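Local structure of DNA primase (Aquifex aeolicus, 2AU3) at residues K227-I241 with R265-Q279. The protein synthesises the short RNA primers from which DNA polymerase starts during DNA replication, as a zinc-containing, TOPRIM-type RNA polymerase. Residues are numbered along the deposited sequence; the frame is centred on the assembly and turned at random.
Sequences KGENLFGLYEAKEYI and RNVVAPLGTALTQNQ
The Tyr-240 ring lies between Arg-265 CB over one face, 3.8 Å from the ring centroid in a CH-pi contact, and Glu-239 CG on the opposite face, with Glu-236 O in plane at its edge. With the Arg-265 chain extended from CG to NE (chi2 178°), CD reaches Tyr-240 CZ at 3.5 Å. The contact lies at the edge of the mixed TOPRIM sheet, where the short, weakly bonded outermost strand 231-232 pairs antiparallel with 267-270; helix 234-241 follows through a type II turn and passes strand 267-270 at 140°. Ala-269 N donates to Phe-232 O at 3.0 Å; the return bond, Phe-232 N to Ala-269 O, is weak. Val-268 CG1 packs beside Leu-234 CD1, and Leu-271 CD1 meets Phe-232 CB at 3.6 Å. The Pro-270 side chain lies about 6 Å from that of Glu-251, a predicted catalytic magnesium ligand. Beyond the strand, Gln-279 NE2 donates to Lys-227 O at 3.0 Å and, weakly, to Asn-230 O. A leucine here would probably leave Lys-227 O without this donor and Thr-276 N without its capping acceptor. In that capping box Gln-279 N donates to Thr-276 OG1, while Thr-276 N reaches Gln-279 OE1 from above the carbonyl plane; Thr-276 OG1 itself donates to Gly-228 O at 2.8 Å.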
loop_
_atom_site.group_PDB
_atom_site.type_symbol
_atom_site.label_atom_id
_atom_site.label_comp_id
_atom_site.label_asym_id
_atom_site.label_seq_id
_atom_site.Cartn_x
_atom_site.Cartn_y
_atom_site.Cartn_z
ATOM N N LYS A 227 -3.808 11.421 -1.470
ATOM C CA LYS A 227 -2.581 10.732 -1.884
ATOM C C LYS A 227 -1.397 11.115 -1.003
ATOM O O LYS A 227 -0.612 10.258 -0.620
ATOM C CB LYS A 227 -2.283 10.899 -3.393
ATOM C CG LYS A 227 -1.768 12.265 -3.836
ATOM C CD LYS A 227 -2.090 12.553 -5.299
ATOM C CE LYS A 227 -0.992 12.080 -6.245
ATOM N NZ LYS A 227 -1.426 12.121 -7.704
ATOM N N GLY A 228 -1.329 12.388 -0.621
ATOM C CA GLY A 228 -0.230 12.912 0.173
ATOM C C GLY A 228 -0.184 12.447 1.617
ATOM O O GLY A 228 0.781 12.732 2.307
ATOM N N GLU A 229 -1.202 11.709 2.059
ATOM C CA GLU A 229 -1.334 11.310 3.465
ATOM C C GLU A 229 -1.284 9.784 3.688
ATOM O O GLU A 229 -1.397 9.302 4.828
ATOM C CB GLU A 229 -2.635 11.882 4.024
ATOM C CG GLU A 229 -2.679 13.415 3.973
ATOM C CD GLU A 229 -3.920 13.992 4.632
ATOM O OE1 GLU A 229 -4.495 13.326 5.528
ATOM O OE2 GLU A 229 -4.321 15.112 4.248
ATOM N N ASN A 230 -1.108 9.040 2.597
ATOM C CA ASN A 230 -1.106 7.573 2.625
ATOM C C ASN A 230 0.162 6.983 2.005
ATOM O O ASN A 230 0.773 7.600 1.134
ATOM C CB ASN A 230 -2.339 7.037 1.887
ATOM C CG ASN A 230 -3.629 7.282 2.649
ATOM O OD1 ASN A 230 -3.974 6.513 3.536
ATOM N ND2 ASN A 230 -4.334 8.376 2.319
ATOM N N LEU A 231 0.544 5.786 2.443
ATOM C CA LEU A 231 1.664 5.092 1.824
ATOM C C LEU A 231 1.188 3.779 1.243
ATOM O O LEU A 231 0.550 2.975 1.944
ATOM C CB LEU A 231 2.806 4.825 2.832
ATOM C CG LEU A 231 3.684 6.020 3.221
ATOM C CD1 LEU A 231 4.402 5.743 4.528
ATOM C CD2 LEU A 231 4.684 6.348 2.118
ATOM N N PHE A 232 1.509 3.548 -0.022
ATOM C CA PHE A 232 1.250 2.250 -0.609
ATOM C C PHE A 232 2.002 1.168 0.154
ATOM O O PHE A 232 3.215 1.303 0.426
ATOM C CB PHE A 232 1.680 2.208 -2.071
ATOM C CG PHE A 232 1.293 0.920 -2.767
ATOM C CD1 PHE A 232 -0.054 0.589 -2.927
ATOM C CD2 PHE A 232 2.262 0.052 -3.258
ATOM C CE1 PHE A 232 -0.429 -0.602 -3.567
ATOM C CE2 PHE A 232 1.900 -1.147 -3.909
ATOM C CZ PHE A 232 0.564 -1.474 -4.053
ATOM N N GLY A 233 1.294 0.081 0.457
ATOM C CA GLY A 233 1.889 -1.067 1.093
ATOM C C GLY A 233 1.945 -1.024 2.615
ATOM O O GLY A 233 2.300 -2.017 3.237
ATOM N N LEU A 234 1.605 0.104 3.233
ATOM C CA LEU A 234 1.698 0.178 4.688
ATOM C C LEU A 234 0.889 -0.915 5.412
ATOM O O LEU A 234 1.404 -1.586 6.317
ATOM C CB LEU A 234 1.359 1.575 5.204
ATOM C CG LEU A 234 1.660 1.888 6.652
ATOM C CD1 LEU A 234 3.159 1.685 6.976
ATOM C CD2 LEU A 234 1.239 3.337 6.899
ATOM N N TYR A 235 -0.347 -1.135 4.970
ATOM C CA TYR A 235 -1.200 -2.134 5.581
ATOM C C TYR A 235 -0.522 -3.516 5.490
ATOM O O TYR A 235 -0.453 -4.272 6.465
ATOM C CB TYR A 235 -2.552 -2.175 4.868
ATOM C CG TYR A 235 -3.383 -3.376 5.254
ATOM C CD1 TYR A 235 -3.635 -4.396 4.338
ATOM C CD2 TYR A 235 -3.930 -3.490 6.548
ATOM C CE1 TYR A 235 -4.429 -5.497 4.692
ATOM C CE2 TYR A 235 -4.723 -4.560 6.914
ATOM C CZ TYR A 235 -4.950 -5.575 5.991
ATOM O OH TYR A 235 -5.725 -6.663 6.340
ATOM N N GLU A 236 -0.009 -3.832 4.316
ATOM C CA GLU A 236 0.650 -5.107 4.113
ATOM C C GLU A 236 2.038 -5.212 4.798
ATOM O O GLU A 236 2.479 -6.310 5.144
ATOM C CB GLU A 236 0.787 -5.349 2.619
ATOM C CG GLU A 236 -0.545 -5.560 1.918
ATOM C CD GLU A 236 -1.224 -4.245 1.511
ATOM O OE1 GLU A 236 -0.663 -3.155 1.794
ATOM O OE2 GLU A 236 -2.324 -4.301 0.905
ATOM N N ALA A 237 2.703 -4.074 4.978
ATOM C CA ALA A 237 4.091 -4.040 5.446
ATOM C C ALA A 237 4.238 -3.925 6.963
ATOM O O ALA A 237 5.282 -4.277 7.502
ATOM C CB ALA A 237 4.852 -2.887 4.770
ATOM N N LYS A 238 3.219 -3.413 7.650
ATOM C CA LYS A 238 3.450 -2.842 8.986
ATOM C C LYS A 238 3.911 -3.893 10.008
ATOM O O LYS A 238 4.703 -3.606 10.881
ATOM C CB LYS A 238 2.219 -2.054 9.489
ATOM C CG LYS A 238 0.952 -2.868 9.585
ATOM C CD LYS A 238 -0.274 -2.004 9.845
ATOM C CE LYS A 238 -1.543 -2.875 9.839
ATOM N NZ LYS A 238 -2.762 -2.091 10.230
ATOM N N GLU A 239 3.432 -5.123 9.872
ATOM C CA GLU A 239 3.868 -6.186 10.784
ATOM C C GLU A 239 5.345 -6.571 10.522
ATOM O O GLU A 239 6.097 -6.809 11.443
ATOM C CB GLU A 239 2.921 -7.392 10.716
ATOM C CG GLU A 239 3.090 -8.272 9.467
ATOM C CD GLU A 239 1.947 -9.270 9.301
ATOM O OE1 GLU A 239 1.224 -9.507 10.298
ATOM O OE2 GLU A 239 1.752 -9.820 8.194
ATOM N N TYR A 240 5.764 -6.560 9.266
ATOM C CA TYR A 240 7.181 -6.810 8.941
ATOM C C TYR A 240 8.099 -5.676 9.377
ATOM O O TYR A 240 9.197 -5.910 9.926
ATOM C CB TYR A 240 7.322 -7.112 7.438
ATOM C CG TYR A 240 6.429 -8.273 7.031
ATOM C CD1 TYR A 240 6.771 -9.585 7.374
ATOM C CD2 TYR A 240 5.194 -8.048 6.397
ATOM C CE1 TYR A 240 5.938 -10.660 7.029
ATOM C CE2 TYR A 240 4.365 -9.109 6.028
ATOM C CZ TYR A 240 4.746 -10.419 6.344
ATOM O OH TYR A 240 3.928 -11.465 6.033
ATOM N N ILE A 241 7.665 -4.440 9.140
ATOM C CA ILE A 241 8.405 -3.258 9.593
ATOM C C ILE A 241 8.659 -3.289 11.128
ATOM O O ILE A 241 9.785 -3.023 11.600
ATOM C CB ILE A 241 7.637 -1.983 9.199
ATOM C CG1 ILE A 241 7.617 -1.777 7.663
ATOM C CG2 ILE A 241 8.165 -0.801 9.936
ATOM C CD1 ILE A 241 6.660 -0.618 7.235
ATOM N N ARG A 265 9.399 -7.730 2.624
ATOM C CA ARG A 265 8.007 -7.337 2.846
ATOM C C ARG A 265 7.834 -6.102 3.734
ATOM O O ARG A 265 6.710 -5.624 3.925
ATOM C CB ARG A 265 7.238 -8.502 3.442
ATOM C CG ARG A 265 7.148 -9.745 2.547
ATOM C CD ARG A 265 6.408 -10.851 3.261
ATOM N NE ARG A 265 6.266 -12.072 2.476
ATOM C CZ ARG A 265 6.882 -13.197 2.763
ATOM N NH1 ARG A 265 7.714 -13.252 3.789
ATOM N NH2 ARG A 265 6.657 -14.279 2.029
ATOM N N ASN A 266 8.948 -5.589 4.270
ATOM C CA ASN A 266 8.864 -4.418 5.151
ATOM C C ASN A 266 9.113 -3.170 4.314
ATOM O O ASN A 266 10.018 -2.425 4.581
ATOM C CB ASN A 266 9.882 -4.530 6.310
ATOM C CG ASN A 266 11.330 -4.708 5.810
ATOM O OD1 ASN A 266 11.565 -5.356 4.792
ATOM N ND2 ASN A 266 12.286 -4.149 6.541
ATOM N N VAL A 267 8.274 -2.977 3.304
ATOM C CA VAL A 267 8.488 -2.024 2.194
ATOM C C VAL A 267 7.244 -1.160 2.039
ATOM O O VAL A 267 6.108 -1.694 2.063
ATOM C CB VAL A 267 8.676 -2.777 0.836
ATOM C CG1 VAL A 267 9.065 -1.784 -0.313
ATOM C CG2 VAL A 267 9.750 -3.855 0.951
ATOM N N VAL A 268 7.457 0.153 1.804
ATOM C CA VAL A 268 6.391 1.116 1.516
ATOM C C VAL A 268 6.807 1.967 0.336
ATOM O O VAL A 268 7.971 1.987 -0.036
ATOM C CB VAL A 268 6.125 2.093 2.711
ATOM C CG1 VAL A 268 5.340 1.365 3.827
ATOM C CG2 VAL A 268 7.430 2.623 3.274
ATOM N N ALA A 269 5.849 2.668 -0.257
ATOM C CA ALA A 269 6.166 3.585 -1.343
ATOM C C ALA A 269 5.235 4.786 -1.284
ATOM O O ALA A 269 4.095 4.651 -0.819
ATOM C CB ALA A 269 6.029 2.867 -2.681
ATOM N N PRO A 270 5.690 5.970 -1.740
ATOM C CA PRO A 270 4.841 7.174 -1.756
ATOM C C PRO A 270 3.675 6.978 -2.700
ATOM O O PRO A 270 3.776 6.219 -3.680
ATOM C CB PRO A 270 5.776 8.269 -2.295
ATOM C CG PRO A 270 7.134 7.759 -2.030
ATOM C CD PRO A 270 7.057 6.268 -2.197
ATOM N N LEU A 271 2.565 7.627 -2.409
ATOM C CA LEU A 271 1.422 7.404 -3.258
ATOM C C LEU A 271 1.593 8.207 -4.501
ATOM O O LEU A 271 1.747 9.451 -4.468
ATOM C CB LEU A 271 0.107 7.680 -2.550
ATOM C CG LEU A 271 -0.812 6.454 -2.544
ATOM C CD1 LEU A 271 -0.114 5.181 -3.033
ATOM C CD2 LEU A 271 -1.381 6.243 -1.167
ATOM N N GLY A 272 1.614 7.473 -5.605
ATOM C CA GLY A 272 1.820 8.057 -6.892
ATOM C C GLY A 272 3.225 8.615 -7.093
ATOM O O GLY A 272 3.917 8.174 -8.029
ATOM N N THR A 273 3.659 9.567 -6.238
ATOM C CA THR A 273 4.781 10.468 -6.560
ATOM C C THR A 273 5.950 10.522 -5.550
ATOM O O THR A 273 6.325 9.505 -4.960
ATOM C CB THR A 273 4.267 11.894 -6.672
ATOM O OG1 THR A 273 3.934 12.362 -5.357
ATOM C CG2 THR A 273 2.965 11.973 -7.444
ATOM N N ALA A 274 6.508 11.748 -5.378
ATOM C CA ALA A 274 7.551 12.009 -4.370
ATOM C C ALA A 274 7.019 11.933 -2.931
ATOM O O ALA A 274 5.929 12.392 -2.625
ATOM C CB ALA A 274 8.224 13.357 -4.602
ATOM N N LEU A 275 7.831 11.383 -2.058
ATOM C CA LEU A 275 7.490 11.317 -0.661
ATOM C C LEU A 275 7.096 12.734 -0.168
ATOM O O LEU A 275 7.731 13.714 -0.529
ATOM C CB LEU A 275 8.672 10.759 0.131
ATOM C CG LEU A 275 8.456 10.682 1.636
ATOM C CD1 LEU A 275 7.685 9.435 1.970
ATOM C CD2 LEU A 275 9.825 10.685 2.335
ATOM N N THR A 276 6.026 12.823 0.614
ATOM C CA THR A 276 5.637 14.085 1.247
ATOM C C THR A 276 5.977 14.034 2.708
ATOM O O THR A 276 6.179 12.967 3.260
ATOM C CB THR A 276 4.136 14.351 1.125
ATOM O OG1 THR A 276 3.428 13.410 1.950
ATOM C CG2 THR A 276 3.633 14.118 -0.326
ATOM N N GLN A 277 6.008 15.200 3.352
ATOM C CA GLN A 277 6.165 15.259 4.803
ATOM C C GLN A 277 5.103 14.452 5.573
ATOM O O GLN A 277 5.438 13.740 6.545
ATOM C CB GLN A 277 6.159 16.727 5.282
ATOM C CG GLN A 277 6.586 16.881 6.757
ATOM C CD GLN A 277 8.042 16.434 6.987
ATOM O OE1 GLN A 277 8.314 15.461 7.701
ATOM N NE2 GLN A 277 8.955 17.151 6.406
ATOM N N ASN A 278 3.831 14.564 5.171
ATOM C CA ASN A 278 2.788 13.789 5.848
ATOM C C ASN A 278 3.088 12.292 5.746
ATOM O O ASN A 278 2.871 11.576 6.693
ATOM C CB ASN A 278 1.375 14.076 5.298
ATOM C CG ASN A 278 0.820 15.404 5.786
ATOM O OD1 ASN A 278 1.296 15.957 6.779
ATOM N ND2 ASN A 278 -0.193 15.932 5.080
ATOM N N GLN A 279 3.575 11.832 4.590
ATOM C CA GLN A 279 3.958 10.422 4.438
ATOM C C GLN A 279 5.178 10.036 5.320
ATOM O O GLN A 279 5.208 8.947 5.919
ATOM C CB GLN A 279 4.245 10.080 2.971
ATOM C CG GLN A 279 3.016 10.063 2.076
ATOM C CD GLN A 279 3.364 10.200 0.602
ATOM O OE1 GLN A 279 4.549 10.414 0.231
ATOM N NE2 GLN A 279 2.349 10.113 -0.249
#